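Local structure of NalP translocator (Neisseria meningitidis, 1UYN) at residues S99-T104 / S135-T140. The protein forms the outer-membrane beta-barrel domain of an autotransporter, a hydrophilic pore for moving the secreted protease passenger domain to the bacterial cell surface. Sequence-based numbering, arbitrary orientation.
Sequences SANAKT and SISRST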
ATOM      1  N   SER A  99     -16.646 -16.742 -11.031  1.00 28.81           N
ATOM      2  CA  SER A  99     -16.051 -18.048 -11.272  1.00 28.68           C
ATOM      3  C   SER A  99     -14.872 -18.439 -10.390  1.00 27.96           C
ATOM      4  O   SER A  99     -14.365 -19.565 -10.520  1.00 27.86           O
ATOM      5  CB  SER A  99     -15.604 -18.163 -12.753  1.00 28.77           C
ATOM      6  OG  SER A  99     -16.656 -18.669 -13.549  1.00 29.96           O
ATOM      7  N   ALA A 100     -14.419 -17.539  -9.518  1.00 27.15           N
ATOM      8  CA  ALA A 100     -13.086 -17.677  -8.926  1.00 26.18           C
ATOM      9  C   ALA A 100     -12.804 -16.662  -7.845  1.00 25.93           C
ATOM     10  O   ALA A 100     -13.167 -15.493  -7.960  1.00 26.64           O
ATOM     11  CB  ALA A 100     -12.004 -17.523 -10.010  1.00 25.87           C
ATOM     12  N   ASN A 101     -12.095 -17.092  -6.816  1.00 24.94           N
ATOM     13  CA  ASN A 101     -11.563 -16.157  -5.875  1.00 24.35           C
ATOM     14  C   ASN A 101     -10.193 -16.572  -5.359  1.00 23.38           C
ATOM     15  O   ASN A 101      -9.723 -17.637  -5.686  1.00 23.73           O
ATOM     16  CB  ASN A 101     -12.569 -15.927  -4.774  1.00 24.51           C
ATOM     17  CG  ASN A 101     -12.852 -17.141  -4.017  1.00 25.62           C
ATOM     18  OD1 ASN A 101     -14.010 -17.454  -3.773  1.00 29.74           O
ATOM     19  ND2 ASN A 101     -11.806 -17.855  -3.621  1.00 23.65           N
ATOM     20  N   ALA A 102      -9.569 -15.699  -4.577  1.00 22.15           N
ATOM     21  CA  ALA A 102      -8.149 -15.743  -4.321  1.00 21.34           C
ATOM     22  C   ALA A 102      -7.860 -15.190  -2.963  1.00 21.09           C
ATOM     23  O   ALA A 102      -8.377 -14.166  -2.621  1.00 21.18           O
ATOM     24  CB  ALA A 102      -7.449 -14.916  -5.330  1.00 21.36           C
ATOM     25  N   LYS A 103      -7.017 -15.831  -2.188  1.00 21.34           N
ATOM     26  CA  LYS A 103      -6.529 -15.191  -0.983  1.00 22.61           C
ATOM     27  C   LYS A 103      -5.001 -15.071  -1.031  1.00 22.77           C
ATOM     28  O   LYS A 103      -4.287 -16.042  -1.305  1.00 23.06           O
ATOM     29  CB  LYS A 103      -7.038 -15.911   0.278  1.00 22.86           C
ATOM     30  CG  LYS A 103      -6.142 -17.042   0.813  1.00 25.78           C
ATOM     31  CD  LYS A 103      -6.725 -17.782   2.076  1.00 29.52           C
ATOM     32  CE  LYS A 103      -5.636 -18.602   2.906  1.00 30.18           C
ATOM     33  NZ  LYS A 103      -4.977 -19.746   2.203  1.00 29.02           N
ATOM     34  N   THR A 104      -4.533 -13.847  -0.760  1.00 22.87           N
ATOM     35  CA  THR A 104      -3.142 -13.464  -0.693  1.00 21.84           C
ATOM     36  C   THR A 104      -2.687 -13.307   0.752  1.00 21.46           C
ATOM     37  O   THR A 104      -3.240 -12.494   1.523  1.00 21.39           O
ATOM     38  CB  THR A 104      -2.939 -12.088  -1.384  1.00 22.41           C
ATOM     39  OG1 THR A 104      -3.455 -12.088  -2.733  1.00 23.49           O
ATOM     40  CG2 THR A 104      -1.455 -11.779  -1.559  1.00 23.04           C
ATOM     41  N   SER A 135      -3.533 -17.947  -3.180  1.00 17.58           N
ATOM     42  CA  SER A 135      -4.270 -19.197  -3.301  1.00 16.92           C
ATOM     43  C   SER A 135      -5.492 -18.913  -4.116  1.00 16.35           C
ATOM     44  O   SER A 135      -6.235 -18.052  -3.791  1.00 15.70           O
ATOM     45  CB  SER A 135      -4.679 -19.695  -1.952  1.00 16.35           C
ATOM     46  OG  SER A 135      -3.556 -20.255  -1.356  1.00 17.18           O
ATOM     47  N   ILE A 136      -5.652 -19.609  -5.219  1.00 16.54           N
ATOM     48  CA  ILE A 136      -6.766 -19.395  -6.100  1.00 16.44           C
ATOM     49  C   ILE A 136      -7.597 -20.622  -6.042  1.00 16.78           C
ATOM     50  O   ILE A 136      -7.059 -21.680  -6.024  1.00 15.67           O
ATOM     51  CB  ILE A 136      -6.237 -19.188  -7.511  1.00 16.33           C
ATOM     52  CG1 ILE A 136      -5.891 -17.707  -7.757  1.00 18.06           C
ATOM     53  CG2 ILE A 136      -7.253 -19.625  -8.508  1.00 16.42           C
ATOM     54  CD1 ILE A 136      -4.877 -17.087  -6.810  1.00 19.56           C
ATOM     55  N   SER A 137      -8.911 -20.488  -5.953  1.00 18.58           N
ATOM     56  CA  SER A 137      -9.789 -21.538  -6.442  1.00 20.28           C
ATOM     57  C   SER A 137     -10.725 -20.964  -7.489  1.00 21.86           C
ATOM     58  O   SER A 137     -11.214 -19.856  -7.343  1.00 21.37           O
ATOM     59  CB  SER A 137     -10.572 -22.220  -5.336  1.00 20.54           C
ATOM     60  OG  SER A 137     -10.825 -21.315  -4.322  1.00 21.19           O
ATOM     61  N   ARG A 138     -10.918 -21.717  -8.569  1.00 24.13           N
ATOM     62  CA  ARG A 138     -11.817 -21.320  -9.640  1.00 26.26           C
ATOM     63  C   ARG A 138     -12.735 -22.443 -10.063  1.00 27.64           C
ATOM     64  O   ARG A 138     -12.275 -23.505 -10.482  1.00 27.67           O
ATOM     65  CB  ARG A 138     -11.094 -20.818 -10.914  1.00 26.61           C
ATOM     66  CG  ARG A 138      -9.628 -20.972 -11.014  1.00 26.54           C
ATOM     67  CD  ARG A 138      -9.122 -20.582 -12.395  1.00 28.11           C
ATOM     68  NE  ARG A 138      -8.620 -21.765 -13.086  1.00 31.01           N
ATOM     69  CZ  ARG A 138      -8.954 -22.150 -14.304  1.00 31.94           C
ATOM     70  NH1 ARG A 138      -9.817 -21.462 -15.028  1.00 34.64           N
ATOM     71  NH2 ARG A 138      -8.406 -23.242 -14.807  1.00 31.63           N
ATOM     72  N   SER A 139     -14.033 -22.173  -9.964  1.00 29.43           N
ATOM     73  CA  SER A 139     -15.042 -23.006 -10.574  1.00 31.07           C
ATOM     74  C   SER A 139     -14.670 -23.185 -12.027  1.00 31.77           C
ATOM     75  O   SER A 139     -14.450 -22.221 -12.760  1.00 31.77           O
ATOM     76  CB  SER A 139     -16.437 -22.383 -10.450  1.00 31.73           C
ATOM     77  OG  SER A 139     -16.571 -21.266 -11.312  1.00 33.80           O
ATOM     78  N   THR A 140     -14.553 -24.440 -12.407  1.00 32.70           N
ATOM     79  CA  THR A 140     -14.186 -24.816 -13.739  1.00 33.34           C
ATOM     80  C   THR A 140     -15.328 -25.592 -14.385  1.00 34.02           C
ATOM     81  O   THR A 140     -15.280 -25.848 -15.576  1.00 34.39           O
ATOM     82  CB  THR A 140     -12.899 -25.648 -13.664  1.00 33.32           C
ATOM     83  OG1 THR A 140     -12.410 -25.923 -14.985  1.00 35.04           O
ATOM     84  CG2 THR A 140     -13.151 -27.032 -13.056  1.00 33.57           C
TER
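S139 turns its hydroxyl back onto the carbonyl of S99: OG lies between its own backbone N and carbonyl carbon (chi1 72°), and from there it donates to S99 O over 2.9 Å. The approach is from the flank, with a C=O...OG angle of 104° and the donor tilted out of the carbonyl plane. S139 N also reaches S99 O, but this bond is bent and weak; the one from S99 OG to S139 OG is long and weak as well. Further along, the pairing becomes regular. N101 and S137 exchange N-H...O bonds, N101 N to S137 O at 2.9 Å and its return from S137 N to N101 O; K103 and S135 do the same, S135 N meeting K103 O at 2.8 Å in a nearly straight bond. A102 and I136 form the non-hydrogen-bonded pair between these two, and A100 and R138 the one between N101/S137 and the serine end. This is the open end of the antiparallel hairpin of strands 100-117 and 121-139, neighbours in the 12-stranded autotransporter barrel. The face bearing A100, A102 and I136 looks inward to helix 12-34: V13 meets A100, S17 meets A102 and Y14 meets I136. I136 sets CG1 beside its backbone N (chi1 -87°), and the branch brings CD1 to 3.7 Å from A102 CB. R138 meets A100 chiefly through CB, 3.5 Å from A100 CB; its chain then bends at chi3 and leads the guanidinium away to a salt bridge with E191. The other face carries looser polar neighbours. N101 ND2 stands 3.7 Å from S137 OG, and K103, extended until a bend at chi4, brings NZ to 3.9 Å from S135 OG, both beyond hydrogen-bonding distance.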